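PDB 5H7E: RNA 2',3'-cyclic phosphodiesterase from Deinococcus radiodurans, which belongs to the LigT-like phosphoesterases of the 2H clan, a two-lobed fold of antiparallel strands with helices packed against them. Local coordinates for residues A[46-51]-A[57-62]; A[6-11]-A[169-174]; A[23-28]-A[141-146]; A[64-69]-A[106-111]. All blocks are in the same frame, centred on the assembly; numbering follows the deposited sequence.

How the interactions relate
Interactions 1, 2 and 4 share one lobe of the fold, while interaction 3 lies on the opposite side of the chain's centre, its own centre about 33, 28 and 32 Å from those of 1, 2 and 4. Helix 56-67 serves both interaction 1 and interaction 4, whose centres are about 11 Å apart. Strand 6-13 of interaction 2 is the sheet neighbour of strand 42-48 in interaction 1, and the two contacts are joined by a probable hydrogen bond of 2.7 Å between L59 O and Y10 OH. A sulfate ion, probably from the crystallisation liquor, sits beside T64 of interaction 4 and about 4 Å from the F174 side chain of interaction 2.

Interaction 1 of 4, residues A[46-51]-A[57-62]; sequences SYLPAV and EDLKRL
Helix-on-sheet packing in one lobe of the fold brings L59, on helix 56-67, against L48 of strand 42-48 and V51 just past the corner at P49. The contact is small and wholly apolar. L48 CD2 and L59 CD1 meet tip to tip at 3.8 Å, and V51 CG1 reaches the same L59 methyl at 3.8 Å, so that CD1 is shared between two residues of the 46-51 segment. The second L59 methyl, CD2, also lies against L48 CD2. Because CD1 of L59 is extended away from its CA (chi2 173°), the leucine projects well out from its helix, and the CA atoms of V51 and L59 stay 9.6 Å apart. Although the chain turns between strands 42-48 and 50-51, both L48 and V51 face the helix. Helix 56-67 covers the sheet built from strands 6-13 and 42-48 of this LigT-like fold. L8 of the adjoining strand 6-13 also touches L59, and I112 of helix 101-114 packs on L48. Within the same stretch of helix as L59, R61 NH1 and D58 OD1 form a salt bridge of 2.7 Å, with E57 CG over one face of the guanidinium group.

Interaction 2 of 4, residues A[6-11]-A[169-174]; sequences YRLFYA and EVQSTF
The ring of Y10 receives F174 at its edge: CE2 of F174 lies near the plane of the tyrosine ring, 3.7 Å from Y10 CE1 and 4.1 Å from Y10 CD1. Seen from F174, the tyrosine comes in obliquely, and the two side chains cross at about a right angle. The contact spans the antiparallel sheet of one lobe. Strands 6-13 and 167-175 are not direct neighbours; each pairs with strand 148-160, which runs between them, and they therefore point almost the same way, 19° apart, with the CA atoms of Y10 and T173 separated by 9.4 Å. Side chains on one side of the sheet must reach over the middle strand to touch. Y10 and F174 do this with their rings, and L8 does it with CD2, which lies 4.3 Å from Q171 CG. R158 of the middle strand contacts both L8 and Q171. Y10 OH is hydrogen-bonded to L59 O of helix 56-67, which fixes the outer end of the ring, while T64 and T67 of that helix touch F174. On the other side of the sheet, F9 stacks on Y157 and its ring meets that of H42, which opens one of the two HxT motifs that mark the 2H clan. Strand 167-175 carries a classic beta bulge at Q171 and S172, opposite L156. At the bulge the Q171 side chain folds back (chi1 -58°, chi2 -59°), and its NE2 makes a weak, nearly straight hydrogen bond of 3.3 Å to E169 O.

Interaction 3 of 4, residues A[23-28]-A[141-146]; sequences AEAQAK and PPLIFD
Helix 16-26, at A25, and the extended segment around L143 pass each other with their CA atoms 8.2 Å apart, while K28 and P141 stand 8.6 Å apart at the next point, so the two chains advance in opposite senses. Residues 141-146 form no regular strand, but the backbones of L143 and F145 are hydrogen-bonded to T80 and R78 of strand 73-83. In this extended backbone L143 and F145 project to the same side, toward the helix. A25 CB fits between them, 3.7 Å from L143 CD1 and 3.8 Å from F145 CZ. It approaches the phenylalanine at the ring edge, in plane, rather than over a face. The other L143 methyl, CD2, lies 4.2 Å from K28 CE, where the lysine chain crosses the leucine obliquely. K28 is extended along most of its length and bends only at its last torsion (chi4 -58°). W92 of strand 91-97 touches L143, and V94 touches F145. The contact thus joins the helix and the loop preceding strand 148-160 on the lobe away from helix 56-67. It is an apolar contact in which the lysine takes part through its carbon chain, so association here probably rests on fit and the exclusion of water.

Interaction 4 of 4, residues A[64-69]-A[106-111]; sequences TRLTQD and ENLRAG. With SO4 (sulfate ion), chain F.
L66 points its extended side chain straight at helix 101-114 and drives CD1 onto that helix's backbone, where it meets L108 CA at 3.5 Å, tighter than usual van der Waals contact, and N107 C at 3.7 Å. With CD1 anti to CA (chi2 -179°), the chain is fully extended and the methyl reaches the helix surface between the side chains of N107 and L108. The L108 side chain, whose CG stands anti to the backbone N (chi1 -177°), runs past it, with its CD1 3.9 Å from L66 CD1. N107 is set across the leucine at a slant, its CB 4.2 Å from L66 CD2, while its ND2 is hydrogen-bonded back to E103 O. This is helix-to-helix packing on the outer side of one lobe, and L108 in turn touches L45 on strand 42-48. On the side of helix 56-67 away from L66, T64 OG1 lies 3.0 Å from O2 of the sulfate ion, although its proton may instead serve K60 O; R175 N and R177 NE also bond the ion. Between the helices themselves the contact is carried by methyl groups and backbone carbons, so its cohesion probably rests on close fit and partial burial rather than on charge.

Interaction 1 of 4, residues A[46-51]-A[57-62]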
loop_
_atom_site.group_PDB
_atom_site.type_symbol
_atom_site.label_atom_id
_atom_site.label_comp_id
_atom_site.label_asym_id
_atom_site.label_seq_id
_atom_site.Cartn_x
_atom_site.Cartn_y
_atom_site.Cartn_z
ATOM N N SER A 46 -6.045 0.400 -2.467
ATOM C CA SER A 46 -6.740 1.269 -3.391
ATOM C C SER A 46 -6.348 2.702 -3.072
ATOM O O SER A 46 -6.178 3.072 -1.903
ATOM C CB SER A 46 -8.267 1.128 -3.243
ATOM O OG SER A 46 -8.883 1.888 -4.293
ATOM N N TYR A 47 -6.201 3.505 -4.117
ATOM C CA TYR A 47 -5.845 4.915 -3.984
ATOM C C TYR A 47 -6.998 5.766 -4.489
ATOM O O TYR A 47 -7.505 5.535 -5.581
ATOM C CB TYR A 47 -4.553 5.186 -4.776
ATOM C CG TYR A 47 -4.227 6.631 -4.917
ATOM C CD1 TYR A 47 -3.987 7.410 -3.821
ATOM C CD2 TYR A 47 -4.176 7.220 -6.178
ATOM C CE1 TYR A 47 -3.718 8.754 -3.951
ATOM C CE2 TYR A 47 -3.877 8.570 -6.317
ATOM C CZ TYR A 47 -3.674 9.315 -5.211
ATOM O OH TYR A 47 -3.377 10.671 -5.365
ATOM N N LEU A 48 -7.382 6.756 -3.686
ATOM C CA LEU A 48 -8.555 7.608 -3.915
ATOM C C LEU A 48 -8.082 9.049 -3.969
ATOM O O LEU A 48 -7.931 9.711 -2.924
ATOM C CB LEU A 48 -9.563 7.413 -2.772
ATOM C CG LEU A 48 -10.150 5.993 -2.578
ATOM C CD1 LEU A 48 -9.203 5.012 -1.928
ATOM C CD2 LEU A 48 -11.361 6.092 -1.679
ATOM N N PRO A 49 -7.880 9.593 -5.157
ATOM C CA PRO A 49 -7.158 10.875 -5.261
ATOM C C PRO A 49 -7.924 12.083 -4.783
ATOM O O PRO A 49 -7.304 13.120 -4.504
ATOM C CB PRO A 49 -6.854 10.983 -6.759
ATOM C CG PRO A 49 -7.868 10.073 -7.417
ATOM C CD PRO A 49 -8.089 8.948 -6.466
ATOM N N ALA A 50 -9.277 12.043 -4.747
ATOM C CA ALA A 50 -10.004 13.306 -4.525
ATOM C C ALA A 50 -11.344 12.987 -3.844
ATOM O O ALA A 50 -12.409 13.017 -4.464
ATOM C CB ALA A 50 -10.207 14.093 -5.843
ATOM N N VAL A 51 -11.307 12.695 -2.550
ATOM C CA VAL A 51 -12.504 12.288 -1.814
ATOM C C VAL A 51 -13.091 13.509 -1.120
ATOM O O VAL A 51 -12.398 14.127 -0.299
ATOM C CB VAL A 51 -12.187 11.196 -0.797
ATOM C CG1 VAL A 51 -13.453 10.780 -0.118
ATOM C CG2 VAL A 51 -11.500 9.989 -1.498
ATOM N N GLU A 57 -16.963 9.078 6.123
ATOM C CA GLU A 57 -17.681 8.121 6.957
ATOM C C GLU A 57 -18.148 6.912 6.164
ATOM O O GLU A 57 -18.063 5.785 6.664
ATOM C CB GLU A 57 -18.855 8.802 7.670
ATOM C CG GLU A 57 -19.447 7.940 8.779
ATOM C CD GLU A 57 -18.434 7.607 9.875
ATOM O OE1 GLU A 57 -17.521 8.425 10.137
ATOM O OE2 GLU A 57 -18.554 6.517 10.479
ATOM N N ASP A 58 -18.603 7.089 4.910
ATOM C CA ASP A 58 -18.936 5.903 4.100
ATOM C C ASP A 58 -17.732 5.003 3.905
ATOM O O ASP A 58 -17.865 3.776 3.908
ATOM C CB ASP A 58 -19.483 6.275 2.722
ATOM C CG ASP A 58 -20.884 6.901 2.786
ATOM O OD1 ASP A 58 -21.618 6.689 3.788
ATOM O OD2 ASP A 58 -21.247 7.590 1.795
ATOM N N LEU A 59 -16.562 5.600 3.674
ATOM C CA LEU A 59 -15.360 4.799 3.471
ATOM C C LEU A 59 -14.973 4.059 4.742
ATOM O O LEU A 59 -14.394 2.958 4.678
ATOM C CB LEU A 59 -14.195 5.695 3.027
ATOM C CG LEU A 59 -14.414 6.276 1.624
ATOM C CD1 LEU A 59 -13.296 7.280 1.322
ATOM C CD2 LEU A 59 -14.366 5.182 0.509
ATOM N N LYS A 60 -15.215 4.668 5.903
ATOM C CA LYS A 60 -14.925 4.009 7.171
ATOM C C LYS A 60 -15.874 2.843 7.400
ATOM O O LYS A 60 -15.461 1.785 7.870
ATOM C CB LYS A 60 -15.016 5.014 8.331
ATOM C CG LYS A 60 -13.787 5.914 8.398
ATOM C CD LYS A 60 -13.951 7.097 9.350
ATOM C CE LYS A 60 -14.105 6.656 10.788
ATOM N NZ LYS A 60 -14.174 7.843 11.729
ATOM N N ARG A 61 -17.150 3.030 7.090
ATOM C CA ARG A 61 -18.107 1.938 7.201
ATOM C C ARG A 61 -17.728 0.791 6.271
ATOM O O ARG A 61 -17.904 -0.379 6.622
ATOM C CB ARG A 61 -19.508 2.447 6.878
ATOM C CG ARG A 61 -20.072 3.346 7.920
ATOM C CD ARG A 61 -21.557 3.658 7.587
ATOM N NE ARG A 61 -22.054 4.834 8.301
ATOM C CZ ARG A 61 -22.258 6.038 7.759
ATOM N NH1 ARG A 61 -22.019 6.269 6.470
ATOM N NH2 ARG A 61 -22.709 7.026 8.520
ATOM N N LEU A 62 -17.287 1.118 5.050
ATOM C CA LEU A 62 -16.854 0.075 4.115
ATOM C C LEU A 62 -15.652 -0.689 4.655
ATOM O O LEU A 62 -15.626 -1.928 4.615
ATOM C CB LEU A 62 -16.544 0.709 2.756
ATOM C CG LEU A 62 -15.985 -0.268 1.702
ATOM C CD1 LEU A 62 -17.062 -1.328 1.319
ATOM C CD2 LEU A 62 -15.619 0.616 0.530
#

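Interaction 2 of 4, residues A[6-11]-A[169-174]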
loop_
_atom_site.group_PDB
_atom_site.type_symbol
_atom_site.label_atom_id
_atom_site.label_comp_id
_atom_site.label_asym_id
_atom_site.label_seq_id
_atom_site.Cartn_x
_atom_site.Cartn_y
_atom_site.Cartn_z
ATOM N N TYR A 6 -9.810 15.241 -0.172
ATOM C CA TYR A 6 -8.708 14.531 0.453
ATOM C C TYR A 6 -8.118 13.509 -0.509
ATOM O O TYR A 6 -8.847 12.854 -1.246
ATOM C CB TYR A 6 -9.178 13.766 1.696
ATOM C CG TYR A 6 -9.687 14.614 2.845
ATOM C CD1 TYR A 6 -9.325 15.936 2.983
ATOM C CD2 TYR A 6 -10.525 14.058 3.809
ATOM C CE1 TYR A 6 -9.778 16.681 4.044
ATOM C CE2 TYR A 6 -10.977 14.809 4.891
ATOM C CZ TYR A 6 -10.599 16.106 5.000
ATOM O OH TYR A 6 -11.061 16.859 6.065
ATOM N N ARG A 7 -6.802 13.267 -0.397
ATOM C CA ARG A 7 -6.155 12.132 -1.062
ATOM C C ARG A 7 -6.073 11.023 -0.043
ATOM O O ARG A 7 -5.399 11.183 0.990
ATOM C CB ARG A 7 -4.738 12.442 -1.558
ATOM C CG ARG A 7 -4.631 13.614 -2.489
ATOM C CD ARG A 7 -3.184 13.813 -2.953
ATOM N NE ARG A 7 -3.116 14.902 -3.915
ATOM C CZ ARG A 7 -2.140 15.041 -4.803
ATOM N NH1 ARG A 7 -1.152 14.149 -4.837
ATOM N NH2 ARG A 7 -2.153 16.060 -5.658
ATOM N N LEU A 8 -6.790 9.921 -0.307
ATOM C CA LEU A 8 -6.877 8.867 0.684
ATOM C C LEU A 8 -6.391 7.575 0.056
ATOM O O LEU A 8 -6.376 7.418 -1.165
ATOM C CB LEU A 8 -8.296 8.620 1.188
ATOM C CG LEU A 8 -8.964 9.869 1.782
ATOM C CD1 LEU A 8 -10.403 9.502 2.204
ATOM C CD2 LEU A 8 -8.206 10.405 2.996
ATOM N N PHE A 9 -5.975 6.632 0.906
ATOM C CA PHE A 9 -5.708 5.305 0.365
ATOM C C PHE A 9 -5.870 4.285 1.472
ATOM O O PHE A 9 -5.719 4.604 2.643
ATOM C CB PHE A 9 -4.309 5.185 -0.306
ATOM C CG PHE A 9 -3.150 5.502 0.601
ATOM C CD1 PHE A 9 -2.753 6.828 0.815
ATOM C CD2 PHE A 9 -2.420 4.459 1.175
ATOM C CE1 PHE A 9 -1.654 7.122 1.622
ATOM C CE2 PHE A 9 -1.318 4.740 1.978
ATOM C CZ PHE A 9 -0.918 6.048 2.207
ATOM N N TYR A 10 -6.294 3.079 1.085
ATOM C CA TYR A 10 -6.378 1.954 2.011
ATOM C C TYR A 10 -5.113 1.136 1.867
ATOM O O TYR A 10 -4.675 0.900 0.738
ATOM C CB TYR A 10 -7.539 1.063 1.658
ATOM C CG TYR A 10 -8.947 1.584 1.961
ATOM C CD1 TYR A 10 -9.546 1.359 3.178
ATOM C CD2 TYR A 10 -9.658 2.217 0.967
ATOM C CE1 TYR A 10 -10.910 1.769 3.420
ATOM C CE2 TYR A 10 -10.960 2.634 1.180
ATOM C CZ TYR A 10 -11.574 2.370 2.376
ATOM O OH TYR A 10 -12.898 2.782 2.493
ATOM N N ALA A 11 -4.500 0.797 2.993
ATOM C CA ALA A 11 -3.244 0.045 2.876
ATOM C C ALA A 11 -3.078 -0.804 4.120
ATOM O O ALA A 11 -3.662 -0.535 5.172
ATOM C CB ALA A 11 -2.053 0.996 2.736
ATOM N N GLU A 169 -1.166 10.303 7.205
ATOM C CA GLU A 169 -1.836 10.405 8.495
ATOM C C GLU A 169 -2.902 9.329 8.569
ATOM O O GLU A 169 -3.709 9.197 7.635
ATOM C CB GLU A 169 -2.489 11.766 8.687
ATOM C CG GLU A 169 -1.487 12.913 8.712
ATOM C CD GLU A 169 -2.143 14.249 8.996
ATOM O OE1 GLU A 169 -3.390 14.274 9.134
ATOM O OE2 GLU A 169 -1.418 15.275 9.078
ATOM N N VAL A 170 -2.897 8.557 9.656
ATOM C CA VAL A 170 -3.928 7.536 9.841
ATOM C C VAL A 170 -5.271 8.218 10.061
ATOM O O VAL A 170 -5.436 9.043 10.972
ATOM C CB VAL A 170 -3.621 6.628 11.036
ATOM C CG1 VAL A 170 -4.870 5.749 11.341
ATOM C CG2 VAL A 170 -2.427 5.828 10.842
ATOM N N GLN A 171 -6.255 7.870 9.229
ATOM C CA GLN A 171 -7.624 8.343 9.400
ATOM C C GLN A 171 -8.453 7.389 10.233
ATOM O O GLN A 171 -9.230 7.814 11.089
ATOM C CB GLN A 171 -8.313 8.514 8.057
ATOM C CG GLN A 171 -7.615 9.452 7.153
ATOM C CD GLN A 171 -7.506 10.810 7.775
ATOM O OE1 GLN A 171 -8.479 11.546 7.804
ATOM N NE2 GLN A 171 -6.337 11.141 8.301
ATOM N N SER A 172 -8.313 6.096 9.976
ATOM C CA SER A 172 -9.060 5.093 10.707
ATOM C C SER A 172 -8.367 3.762 10.492
ATOM O O SER A 172 -7.669 3.573 9.500
ATOM C CB SER A 172 -10.515 5.010 10.242
ATOM O OG SER A 172 -11.242 4.347 11.251
ATOM N N THR A 173 -8.516 2.858 11.451
ATOM C CA THR A 173 -8.045 1.497 11.270
ATOM C C THR A 173 -9.224 0.550 11.426
ATOM O O THR A 173 -10.178 0.846 12.155
ATOM C CB THR A 173 -6.936 1.112 12.248
ATOM O OG1 THR A 173 -7.405 1.272 13.593
ATOM C CG2 THR A 173 -5.710 1.974 12.035
ATOM N N PHE A 174 -9.177 -0.557 10.696
ATOM C CA PHE A 174 -10.289 -1.518 10.673
ATOM C C PHE A 174 -9.725 -2.885 11.009
ATOM O O PHE A 174 -8.959 -3.445 10.227
ATOM C CB PHE A 174 -10.981 -1.540 9.312
ATOM C CG PHE A 174 -11.168 -0.177 8.718
ATOM C CD1 PHE A 174 -12.149 0.666 9.221
ATOM C CD2 PHE A 174 -10.380 0.243 7.646
ATOM C CE1 PHE A 174 -12.279 1.975 8.694
ATOM C CE2 PHE A 174 -10.497 1.529 7.123
ATOM C CZ PHE A 174 -11.467 2.385 7.645
#

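Interaction 3 of 4, residues A[23-28]-A[141-146]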
loop_
_atom_site.group_PDB
_atom_site.type_symbol
_atom_site.label_atom_id
_atom_site.label_comp_id
_atom_site.label_asym_id
_atom_site.label_seq_id
_atom_site.Cartn_x
_atom_site.Cartn_y
_atom_site.Cartn_z
ATOM N N ALA A 23 14.842 -1.835 4.459
ATOM C CA ALA A 23 15.764 -0.721 4.404
ATOM C C ALA A 23 17.181 -1.185 4.153
ATOM O O ALA A 23 17.959 -0.457 3.526
ATOM C CB ALA A 23 15.738 0.059 5.719
ATOM N N GLU A 24 17.556 -2.363 4.688
ATOM C CA GLU A 24 18.879 -2.878 4.412
ATOM C C GLU A 24 19.046 -3.155 2.921
ATOM O O GLU A 24 20.127 -2.937 2.368
ATOM C CB GLU A 24 19.132 -4.124 5.237
ATOM C CG GLU A 24 19.141 -3.828 6.729
ATOM C CD GLU A 24 19.379 -5.040 7.600
ATOM O OE1 GLU A 24 18.737 -5.131 8.668
ATOM O OE2 GLU A 24 20.201 -5.898 7.207
ATOM N N ALA A 25 17.991 -3.622 2.257
ATOM C CA ALA A 25 18.062 -3.810 0.797
ATOM C C ALA A 25 18.238 -2.489 0.070
ATOM O O ALA A 25 18.900 -2.416 -0.966
ATOM C CB ALA A 25 16.805 -4.520 0.318
ATOM N N GLN A 26 17.659 -1.410 0.597
ATOM C CA GLN A 26 17.821 -0.126 -0.065
ATOM C C GLN A 26 19.232 0.412 -0.026
ATOM O O GLN A 26 19.537 1.324 -0.785
ATOM C CB GLN A 26 16.907 0.920 0.571
ATOM C CG GLN A 26 15.457 0.613 0.503
ATOM C CD GLN A 26 14.635 1.610 1.364
ATOM O OE1 GLN A 26 15.001 1.894 2.504
ATOM N NE2 GLN A 26 13.539 2.132 0.814
ATOM N N ALA A 27 20.097 -0.114 0.838
ATOM C CA ALA A 27 21.489 0.342 0.821
ATOM C C ALA A 27 22.152 0.105 -0.533
ATOM O O ALA A 27 23.167 0.746 -0.848
ATOM C CB ALA A 27 22.291 -0.357 1.914
ATOM N N LYS A 28 21.606 -0.795 -1.352
ATOM C CA LYS A 28 22.163 -1.050 -2.679
ATOM C C LYS A 28 21.778 0.007 -3.708
ATOM O O LYS A 28 22.399 0.065 -4.772
ATOM C CB LYS A 28 21.725 -2.428 -3.171
ATOM C CG LYS A 28 22.109 -3.522 -2.185
ATOM C CD LYS A 28 21.378 -4.826 -2.439
ATOM C CE LYS A 28 21.673 -5.833 -1.327
ATOM N NZ LYS A 28 23.125 -6.096 -1.219
ATOM N N PRO A 141 20.380 -5.753 -8.254
ATOM C CA PRO A 141 20.355 -7.184 -8.484
ATOM C C PRO A 141 19.053 -7.766 -7.975
ATOM O O PRO A 141 18.413 -7.169 -7.102
ATOM C CB PRO A 141 21.548 -7.678 -7.664
ATOM C CG PRO A 141 21.583 -6.748 -6.546
ATOM C CD PRO A 141 21.178 -5.404 -7.070
ATOM N N PRO A 142 18.598 -8.888 -8.527
ATOM C CA PRO A 142 17.441 -9.570 -7.963
ATOM C C PRO A 142 17.681 -9.973 -6.512
ATOM O O PRO A 142 18.773 -10.428 -6.142
ATOM C CB PRO A 142 17.272 -10.804 -8.873
ATOM C CG PRO A 142 18.508 -10.907 -9.625
ATOM C CD PRO A 142 19.198 -9.615 -9.676
ATOM N N LEU A 143 16.642 -9.732 -5.680
ATOM C CA LEU A 143 16.650 -10.113 -4.281
ATOM C C LEU A 143 15.407 -10.924 -3.963
ATOM O O LEU A 143 14.374 -10.748 -4.601
ATOM C CB LEU A 143 16.632 -8.849 -3.344
ATOM C CG LEU A 143 17.771 -7.876 -3.563
ATOM C CD1 LEU A 143 17.535 -6.666 -2.597
ATOM C CD2 LEU A 143 19.114 -8.470 -3.268
ATOM N N ILE A 144 15.505 -11.828 -2.982
ATOM C CA ILE A 144 14.290 -12.438 -2.451
ATOM C C ILE A 144 14.337 -12.377 -0.939
ATOM O O ILE A 144 15.407 -12.264 -0.324
ATOM C CB ILE A 144 14.101 -13.899 -2.952
ATOM C CG1 ILE A 144 15.235 -14.789 -2.483
ATOM C CG2 ILE A 144 13.850 -13.932 -4.489
ATOM C CD1 ILE A 144 15.005 -16.334 -2.916
ATOM N N PHE A 145 13.143 -12.436 -0.327
ATOM C CA PHE A 145 13.010 -12.319 1.107
ATOM C C PHE A 145 12.225 -13.511 1.647
ATOM O O PHE A 145 11.444 -14.151 0.927
ATOM C CB PHE A 145 12.279 -10.992 1.461
ATOM C CG PHE A 145 13.013 -9.776 1.020
ATOM C CD1 PHE A 145 12.832 -9.254 -0.239
ATOM C CD2 PHE A 145 13.860 -9.132 1.902
ATOM C CE1 PHE A 145 13.543 -8.139 -0.642
ATOM C CE2 PHE A 145 14.543 -8.014 1.536
ATOM C CZ PHE A 145 14.411 -7.506 0.253
ATOM N N ASP A 146 12.481 -13.840 2.907
ATOM C CA ASP A 146 11.739 -14.923 3.521
ATOM C C ASP A 146 10.939 -14.480 4.732
ATOM O O ASP A 146 10.354 -15.346 5.399
ATOM C CB ASP A 146 12.667 -16.081 3.933
ATOM C CG ASP A 146 13.718 -15.690 4.978
ATOM O OD1 ASP A 146 13.685 -14.611 5.591
ATOM O OD2 ASP A 146 14.629 -16.523 5.221
#

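Interaction 4 of 4, residues A[64-69]-A[106-111]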
loop_
_atom_site.group_PDB
_atom_site.type_symbol
_atom_site.label_atom_id
_atom_site.label_comp_id
_atom_site.label_asym_id
_atom_site.label_seq_id
_atom_site.Cartn_x
_atom_site.Cartn_y
_atom_site.Cartn_z
ATOM N N THR A 64 -14.821 -1.159 7.781
ATOM C CA THR A 64 -15.245 -2.020 8.875
ATOM C C THR A 64 -15.971 -3.257 8.351
ATOM O O THR A 64 -15.712 -4.371 8.815
ATOM C CB THR A 64 -16.150 -1.202 9.813
ATOM O OG1 THR A 64 -15.360 -0.175 10.419
ATOM C CG2 THR A 64 -16.732 -2.073 10.901
ATOM N N ARG A 65 -16.865 -3.086 7.381
ATOM C CA ARG A 65 -17.663 -4.221 6.921
ATOM C C ARG A 65 -16.782 -5.258 6.230
ATOM O O ARG A 65 -16.995 -6.468 6.395
ATOM C CB ARG A 65 -18.750 -3.733 5.965
ATOM C CG ARG A 65 -19.721 -4.784 5.494
ATOM C CD ARG A 65 -20.623 -4.225 4.389
ATOM N NE ARG A 65 -20.184 -4.714 3.080
ATOM C CZ ARG A 65 -19.959 -3.951 2.016
ATOM N NH1 ARG A 65 -20.156 -2.645 2.085
ATOM N NH2 ARG A 65 -19.554 -4.505 0.878
ATOM N N LEU A 66 -15.801 -4.807 5.450
ATOM C CA LEU A 66 -14.994 -5.767 4.669
ATOM C C LEU A 66 -14.011 -6.531 5.542
ATOM O O LEU A 66 -13.555 -7.612 5.152
ATOM C CB LEU A 66 -14.236 -5.063 3.538
ATOM C CG LEU A 66 -15.191 -4.570 2.437
ATOM C CD1 LEU A 66 -14.505 -3.871 1.247
ATOM C CD2 LEU A 66 -16.147 -5.664 1.928
ATOM N N THR A 67 -13.634 -5.995 6.698
ATOM C CA THR A 67 -12.647 -6.639 7.548
ATOM C C THR A 67 -13.273 -7.424 8.666
ATOM O O THR A 67 -12.561 -8.144 9.372
ATOM C CB THR A 67 -11.687 -5.596 8.181
ATOM O OG1 THR A 67 -12.479 -4.613 8.887
ATOM C CG2 THR A 67 -10.848 -4.896 7.110
ATOM N N GLN A 68 -14.584 -7.329 8.847
ATOM C CA GLN A 68 -15.188 -7.905 10.036
ATOM C C GLN A 68 -15.013 -9.424 10.100
ATOM O O GLN A 68 -14.858 -9.981 11.189
ATOM C CB GLN A 68 -16.668 -7.525 10.072
ATOM C CG GLN A 68 -17.335 -7.834 11.383
ATOM C CD GLN A 68 -16.790 -7.020 12.576
ATOM O OE1 GLN A 68 -16.052 -6.034 12.421
ATOM N NE2 GLN A 68 -17.172 -7.445 13.782
ATOM N N ASP A 69 -15.032 -10.115 8.952
ATOM C CA ASP A 69 -15.071 -11.576 8.936
ATOM C C ASP A 69 -13.779 -12.221 8.438
ATOM O O ASP A 69 -13.710 -13.453 8.352
ATOM C CB ASP A 69 -16.250 -12.047 8.076
ATOM C CG ASP A 69 -17.594 -11.789 8.721
ATOM O OD1 ASP A 69 -17.673 -11.520 9.935
ATOM O OD2 ASP A 69 -18.585 -11.918 8.014
ATOM N N GLU A 106 -9.992 -6.429 -4.170
ATOM C CA GLU A 106 -11.006 -6.325 -5.206
ATOM C C GLU A 106 -12.371 -5.963 -4.614
ATOM O O GLU A 106 -13.139 -5.219 -5.251
ATOM C CB GLU A 106 -11.100 -7.622 -6.017
ATOM C CG GLU A 106 -9.774 -7.937 -6.730
ATOM C CD GLU A 106 -9.402 -6.930 -7.837
ATOM O OE1 GLU A 106 -8.274 -7.035 -8.364
ATOM O OE2 GLU A 106 -10.223 -6.055 -8.199
ATOM N N ASN A 107 -12.715 -6.523 -3.430
ATOM C CA ASN A 107 -13.983 -6.150 -2.772
ATOM C C ASN A 107 -13.964 -4.680 -2.373
ATOM O O ASN A 107 -14.989 -3.990 -2.475
ATOM C CB ASN A 107 -14.222 -6.983 -1.514
ATOM C CG ASN A 107 -14.826 -8.358 -1.795
ATOM O OD1 ASN A 107 -15.926 -8.636 -1.371
ATOM N ND2 ASN A 107 -14.109 -9.199 -2.488
ATOM N N LEU A 108 -12.807 -4.200 -1.896
ATOM C CA LEU A 108 -12.683 -2.799 -1.515
ATOM C C LEU A 108 -12.897 -1.898 -2.725
ATOM O O LEU A 108 -13.679 -0.932 -2.685
ATOM C CB LEU A 108 -11.286 -2.626 -0.889
ATOM C CG LEU A 108 -10.985 -1.286 -0.359
ATOM C CD1 LEU A 108 -11.876 -1.028 0.904
ATOM C CD2 LEU A 108 -9.496 -1.273 -0.006
ATOM N N ARG A 109 -12.208 -2.214 -3.826
ATOM C CA ARG A 109 -12.332 -1.395 -5.031
ATOM C C ARG A 109 -13.759 -1.404 -5.541
ATOM O O ARG A 109 -14.279 -0.366 -5.992
ATOM C CB ARG A 109 -11.343 -1.903 -6.100
ATOM C CG ARG A 109 -9.916 -1.621 -5.682
ATOM C CD ARG A 109 -8.974 -2.395 -6.603
ATOM N NE ARG A 109 -7.587 -2.075 -6.280
ATOM C CZ ARG A 109 -6.602 -2.043 -7.183
ATOM N NH1 ARG A 109 -6.867 -2.367 -8.468
ATOM N NH2 ARG A 109 -5.386 -1.679 -6.777
ATOM N N ALA A 110 -14.413 -2.573 -5.502
ATOM C CA ALA A 110 -15.800 -2.616 -5.920
ATOM C C ALA A 110 -16.682 -1.783 -4.998
ATOM O O ALA A 110 -17.637 -1.145 -5.468
ATOM C CB ALA A 110 -16.294 -4.067 -5.970
ATOM N N GLY A 111 -16.442 -1.867 -3.684
ATOM C CA GLY A 111 -17.266 -1.104 -2.755
ATOM C C GLY A 111 -17.084 0.392 -2.924
ATOM O O GLY A 111 -18.034 1.157 -2.774
HETATM S S SO4 F . -13.350 -1.778 13.341
HETATM O O1 SO4 F . -13.866 -0.436 13.672
HETATM O O2 SO4 F . -13.412 -1.841 11.890
HETATM O O3 SO4 F . -14.216 -2.829 13.893
HETATM O O4 SO4 F . -12.006 -1.957 13.920
#